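Local coordinates for protein nicotinate-nucleotide--dimethylbenzimidazole phosphoribosyltransferase (Thermus thermophilus HB8, PDB 1WX1) that probably transfers the phosphoribosyl group of nicotinate mononucleotide to 5,6-dimethylbenzimidazole, yielding alpha-ribazole 5'-phosphate for cobalamin biosynthesis, at residues 56-61 / 122-127; 165-170 / 227-232. All blocks are in the same frame, centred on the assembly; numbering follows the deposited sequence.

How the contacts relate
Along the chain, contact 1 (56-61 / 122-127) closes before contact 2 (165-170 / 227-232) opens, and their centres lie about 10 Å apart on one side of the chain's centre. Contact 1 joins the loops that follow strands 47-54 and 113-115 of the parallel sheet; contact 2 joins the N-terminal ends of helices 167-179 and 228-242. H56 links them: its NE2 stands 2.6 Å from E229 OE2, a probable hydrogen bond, and its ring packs on N167. The pair thus runs from the partly exposed loops of contact 1 to a buried polar cluster about 9 Å, between side chains, from E304, the predicted proton acceptor.

Contact 1 (56-61 / 122-127); sequences HGVVAE and TANLAQ. With NA (sodium ion), chain C.
The carboxylate of E61 is met by two amides, both at OE2. N124 ND2 comes to the anti lone pair at 2.8 Å, with the two planes turned 47° against each other, whereas Q127 NE2 arrives from above the carboxylate plane at 3.1 Å along a nearly straight N-H...O line. The bend at chi2 (-60°) turns the carboxylate back toward the other loop, where one of its oxygens, OE2, takes both donors. The CG of E61 rests against A126 CB, a methyl suited to the aliphatic part of the acid.

N124 faces both ways: with CG anti to the backbone N (chi1 -171°), its OD1 accepts from A126 N at 3.0 Å, closing an Asx turn, while ND2 reaches E61. This turn shapes the loop after strand 113-115, which lies against the helically wound loop after strand 47-54 at one end of the parallel sheet. The CA atoms of G57 and N124 are 3.9 Å apart, and a CB on G57 would run into the backbone of T122 to N124, so glycine fits. Its N donates to T122 OG1 at 3.3 Å, and water 1 ties the same hydroxyl to H56 ND1, while H56 NE2 hydrogen-bonds E229.

V58 CG2 packs on L125 CG at 3.8 Å, and L125 also touches A170 and A208, so these branched apolar chains fill the buried side of the loops. Nearby, water 2 donates to A123 O and accepts from L125 N and, weakly, V58 N. On the outer side, Q127 O binds the sodium ion at 2.5 Å, together with three waters.

Contact 2 (165-170 / 227-232); sequences IGNTTA and GLELVA
Two helix starts in the alpha/beta core meet here: helix 167-179, which follows strand 157-163, and helix 228-242, which leads to strand 247-249. G166 and G227 hold the N-cap positions. N167 and E229, each in the first turn of its helix, point at one another and their side chains cross at about a right angle. N167 ND2 donates to E229 OE2 at 3.3 Å, a long bond that reaches the oxygen on its anti side, 21° out of the carboxylate plane. OE2 lies close to the amide plane of N167, though the N-H...O line is bent (147°).

The same oxygen also stands 3.1 Å from N167 CB, so it lies alongside the root of the asparagine as well as its amide. With chi1 at 77°, the asparagine CG sits between its backbone N and carbonyl carbon, which keeps the amide folded close to the helix start. ND2 gives a second bond to D162, and E229 OE2 accepts from H56 NE2, so the amide is held between two carboxylates while the buried oxygen has two donors.

The rest of the contact is apolar. L230 CD1 rests on A170, coming within 3.8 Å of its C and 3.9 Å of its CB, and the small alanine lets the leucine methyl settle on the helix backbone. A170 CB also lies 4.1 Å from G227 N. A CB on G227 would collide with E229 OE1 of its own segment, so glycine suits this N-cap position.

Loops and helix N-termini gathered beyond the strand ends are the usual place for the active site of such parallel alpha/beta folds, consistent with E304, the predicted proton acceptor, having its side chain about 9 Å from that of N167.

Contact 1 (56-61 / 122-127)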
loop_
_atom_site.group_PDB
_atom_site.type_symbol
_atom_site.label_atom_id
_atom_site.label_comp_id
_atom_site.label_asym_id
_atom_site.label_seq_id
_atom_site.Cartn_x
_atom_site.Cartn_y
_atom_site.Cartn_z
ATOM N N HIS A 56 -22.034 6.161 -21.743
ATOM C CA HIS A 56 -22.222 7.607 -21.783
ATOM C C HIS A 56 -22.408 8.165 -23.193
ATOM O O HIS A 56 -21.613 7.881 -24.088
ATOM C CB HIS A 56 -21.004 8.273 -21.138
ATOM C CG HIS A 56 -20.771 7.857 -19.722
ATOM N ND1 HIS A 56 -21.106 8.651 -18.644
ATOM C CD2 HIS A 56 -20.266 6.713 -19.196
ATOM C CE1 HIS A 56 -20.822 8.018 -17.523
ATOM N NE2 HIS A 56 -20.310 6.836 -17.832
ATOM N N GLY A 57 -23.450 8.970 -23.380
ATOM C CA GLY A 57 -23.694 9.560 -24.683
ATOM C C GLY A 57 -22.622 10.570 -25.055
ATOM O O GLY A 57 -22.430 10.873 -26.233
ATOM N N VAL A 58 -21.909 11.084 -24.056
ATOM C CA VAL A 58 -20.867 12.079 -24.306
ATOM C C VAL A 58 -19.692 11.537 -25.128
ATOM O O VAL A 58 -18.841 12.303 -25.576
ATOM C CB VAL A 58 -20.356 12.706 -22.971
ATOM C CG1 VAL A 58 -19.432 11.749 -22.248
ATOM C CG2 VAL A 58 -19.669 14.046 -23.248
ATOM N N VAL A 59 -19.646 10.224 -25.345
ATOM C CA VAL A 59 -18.567 9.659 -26.146
ATOM C C VAL A 59 -18.642 10.234 -27.557
ATOM O O VAL A 59 -17.665 10.209 -28.297
ATOM C CB VAL A 59 -18.648 8.117 -26.254
ATOM C CG1 VAL A 59 -18.409 7.484 -24.887
ATOM C CG2 VAL A 59 -20.001 7.705 -26.820
ATOM N N ALA A 60 -19.809 10.754 -27.921
ATOM C CA ALA A 60 -19.998 11.329 -29.246
ATOM C C ALA A 60 -19.178 12.609 -29.421
ATOM O O ALA A 60 -18.999 13.090 -30.542
ATOM C CB ALA A 60 -21.477 11.611 -29.488
ATOM N N GLU A 61 -18.684 13.155 -28.312
ATOM C CA GLU A 61 -17.879 14.374 -28.343
ATOM C C GLU A 61 -16.391 14.077 -28.538
ATOM O O GLU A 61 -15.554 14.984 -28.476
ATOM C CB GLU A 61 -18.062 15.166 -27.044
ATOM C CG GLU A 61 -19.481 15.663 -26.784
ATOM C CD GLU A 61 -19.994 16.582 -27.879
ATOM O OE1 GLU A 61 -19.220 17.442 -28.340
ATOM O OE2 GLU A 61 -21.173 16.455 -28.269
ATOM N N THR A 122 -26.454 6.956 -21.090
ATOM C CA THR A 122 -27.051 8.275 -20.923
ATOM C C THR A 122 -27.084 9.025 -22.250
ATOM O O THR A 122 -26.469 8.604 -23.234
ATOM C CB THR A 122 -26.221 9.138 -19.977
ATOM O OG1 THR A 122 -24.866 9.144 -20.441
ATOM C CG2 THR A 122 -26.275 8.604 -18.549
ATOM N N ALA A 123 -27.809 10.138 -22.265
ATOM C CA ALA A 123 -27.866 10.993 -23.446
ATOM C C ALA A 123 -26.544 11.770 -23.375
ATOM O O ALA A 123 -25.844 11.696 -22.366
ATOM C CB ALA A 123 -29.058 11.952 -23.349
ATOM N N ASN A 124 -26.207 12.503 -24.434
ATOM C CA ASN A 124 -24.970 13.287 -24.486
ATOM C C ASN A 124 -25.065 14.469 -23.518
ATOM O O ASN A 124 -25.800 15.420 -23.770
ATOM C CB ASN A 124 -24.752 13.812 -25.910
ATOM C CG ASN A 124 -23.390 14.452 -26.099
ATOM O OD1 ASN A 124 -22.729 14.843 -25.138
ATOM N ND2 ASN A 124 -22.970 14.576 -27.353
ATOM N N LEU A 125 -24.306 14.415 -22.428
ATOM C CA LEU A 125 -24.345 15.472 -21.415
ATOM C C LEU A 125 -23.902 16.849 -21.912
ATOM O O LEU A 125 -24.188 17.865 -21.277
ATOM C CB LEU A 125 -23.495 15.060 -20.200
ATOM C CG LEU A 125 -21.975 14.979 -20.375
ATOM C CD1 LEU A 125 -21.359 16.353 -20.135
ATOM C CD2 LEU A 125 -21.396 13.979 -19.375
ATOM N N ALA A 126 -23.195 16.888 -23.037
ATOM C CA ALA A 126 -22.739 18.159 -23.585
ATOM C C ALA A 126 -23.837 18.862 -24.376
ATOM O O ALA A 126 -23.735 20.060 -24.664
ATOM C CB ALA A 126 -21.520 17.940 -24.486
ATOM N N GLN A 127 -24.890 18.123 -24.713
ATOM C CA GLN A 127 -25.978 18.677 -25.518
ATOM C C GLN A 127 -27.323 18.755 -24.805
ATOM O O GLN A 127 -28.260 19.367 -25.314
ATOM C CB GLN A 127 -26.138 17.849 -26.796
ATOM C CG GLN A 127 -24.839 17.670 -27.578
ATOM C CD GLN A 127 -24.290 18.979 -28.120
ATOM O OE1 GLN A 127 -25.004 19.981 -28.203
ATOM N NE2 GLN A 127 -23.019 18.979 -28.480
HETATM NA NA NA C . -29.721 19.303 -27.305
HETATM O O HOH W 1 -23.057 10.571 -18.937
HETATM O O HOH W 2 -23.276 11.805 -21.588
HETATM O O HOH W 3 -29.717 22.022 -26.870
HETATM O O HOH W 4 -31.614 19.383 -25.374
HETATM O O HOH W 5 -29.652 16.642 -27.219
#

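Contact 2 (165-170 / 227-232)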
loop_
_atom_site.group_PDB
_atom_site.type_symbol
_atom_site.label_atom_id
_atom_site.label_comp_id
_atom_site.label_asym_id
_atom_site.label_seq_id
_atom_site.Cartn_x
_atom_site.Cartn_y
_atom_site.Cartn_z
ATOM N N ILE A 165 -16.958 3.850 -20.564
ATOM C CA ILE A 165 -16.169 4.648 -21.494
ATOM C C ILE A 165 -16.739 6.061 -21.516
ATOM O O ILE A 165 -17.940 6.251 -21.693
ATOM C CB ILE A 165 -16.207 4.044 -22.920
ATOM C CG1 ILE A 165 -15.550 2.659 -22.917
ATOM C CG2 ILE A 165 -15.495 4.967 -23.900
ATOM C CD1 ILE A 165 -14.129 2.649 -22.384
ATOM N N GLY A 166 -15.868 7.043 -21.309
ATOM C CA GLY A 166 -16.290 8.431 -21.293
ATOM C C GLY A 166 -16.749 8.915 -19.929
ATOM O O GLY A 166 -17.164 10.065 -19.789
ATOM N N ASN A 167 -16.657 8.073 -18.904
ATOM C CA ASN A 167 -17.139 8.515 -17.603
ATOM C C ASN A 167 -16.267 9.534 -16.864
ATOM O O ASN A 167 -16.713 10.127 -15.885
ATOM C CB ASN A 167 -17.471 7.305 -16.711
ATOM C CG ASN A 167 -16.251 6.636 -16.125
ATOM O OD1 ASN A 167 -15.114 6.988 -16.422
ATOM N ND2 ASN A 167 -16.492 5.649 -15.269
ATOM N N THR A 168 -15.042 9.770 -17.328
ATOM C CA THR A 168 -14.213 10.766 -16.656
ATOM C C THR A 168 -14.744 12.158 -17.011
ATOM O O THR A 168 -14.542 13.117 -16.274
ATOM C CB THR A 168 -12.719 10.648 -17.048
ATOM O OG1 THR A 168 -12.553 10.967 -18.431
ATOM C CG2 THR A 168 -12.220 9.233 -16.798
ATOM N N THR A 169 -15.438 12.266 -18.140
ATOM C CA THR A 169 -16.006 13.545 -18.528
ATOM C C THR A 169 -17.246 13.780 -17.671
ATOM O O THR A 169 -17.444 14.874 -17.143
ATOM C CB THR A 169 -16.377 13.573 -20.029
ATOM O OG1 THR A 169 -15.183 13.452 -20.807
ATOM C CG2 THR A 169 -17.059 14.886 -20.392
ATOM N N ALA A 170 -18.073 12.748 -17.522
ATOM C CA ALA A 170 -19.274 12.852 -16.697
ATOM C C ALA A 170 -18.855 13.104 -15.244
ATOM O O ALA A 170 -19.509 13.861 -14.528
ATOM C CB ALA A 170 -20.102 11.564 -16.785
ATOM N N GLY A 227 -23.518 10.573 -14.797
ATOM C CA GLY A 227 -23.643 9.277 -15.439
ATOM C C GLY A 227 -24.424 8.338 -14.534
ATOM O O GLY A 227 -24.475 8.528 -13.314
ATOM N N LEU A 228 -25.035 7.320 -15.125
ATOM C CA LEU A 228 -25.825 6.363 -14.359
ATOM C C LEU A 228 -25.031 5.601 -13.305
ATOM O O LEU A 228 -25.502 5.427 -12.182
ATOM C CB LEU A 228 -26.497 5.371 -15.312
ATOM C CG LEU A 228 -27.579 6.006 -16.192
ATOM C CD1 LEU A 228 -27.742 5.201 -17.469
ATOM C CD2 LEU A 228 -28.898 6.083 -15.413
ATOM N N GLU A 229 -23.835 5.137 -13.664
ATOM C CA GLU A 229 -23.019 4.380 -12.725
ATOM C C GLU A 229 -22.479 5.293 -11.625
ATOM O O GLU A 229 -22.188 4.836 -10.524
ATOM C CB GLU A 229 -21.866 3.658 -13.454
ATOM C CG GLU A 229 -20.638 4.504 -13.744
ATOM C CD GLU A 229 -20.740 5.281 -15.038
ATOM O OE1 GLU A 229 -21.846 5.767 -15.356
ATOM O OE2 GLU A 229 -19.703 5.415 -15.727
ATOM N N LEU A 230 -22.352 6.586 -11.912
ATOM C CA LEU A 230 -21.860 7.520 -10.899
ATOM C C LEU A 230 -22.931 7.684 -9.818
ATOM O O LEU A 230 -22.626 7.766 -8.627
ATOM C CB LEU A 230 -21.525 8.885 -11.528
ATOM C CG LEU A 230 -20.504 8.888 -12.676
ATOM C CD1 LEU A 230 -20.161 10.330 -13.052
ATOM C CD2 LEU A 230 -19.236 8.143 -12.266
ATOM N N VAL A 231 -24.189 7.730 -10.243
ATOM C CA VAL A 231 -25.306 7.856 -9.316
ATOM C C VAL A 231 -25.448 6.536 -8.547
ATOM O O VAL A 231 -25.739 6.534 -7.352
ATOM C CB VAL A 231 -26.611 8.166 -10.073
ATOM C CG1 VAL A 231 -27.792 8.189 -9.107
ATOM C CG2 VAL A 231 -26.479 9.505 -10.786
ATOM N N ALA A 232 -25.245 5.417 -9.239
ATOM C CA ALA A 232 -25.330 4.110 -8.593
ATOM C C ALA A 232 -24.236 4.013 -7.531
ATOM O O ALA A 232 -24.440 3.435 -6.462
ATOM C CB ALA A 232 -25.156 2.996 -9.625
#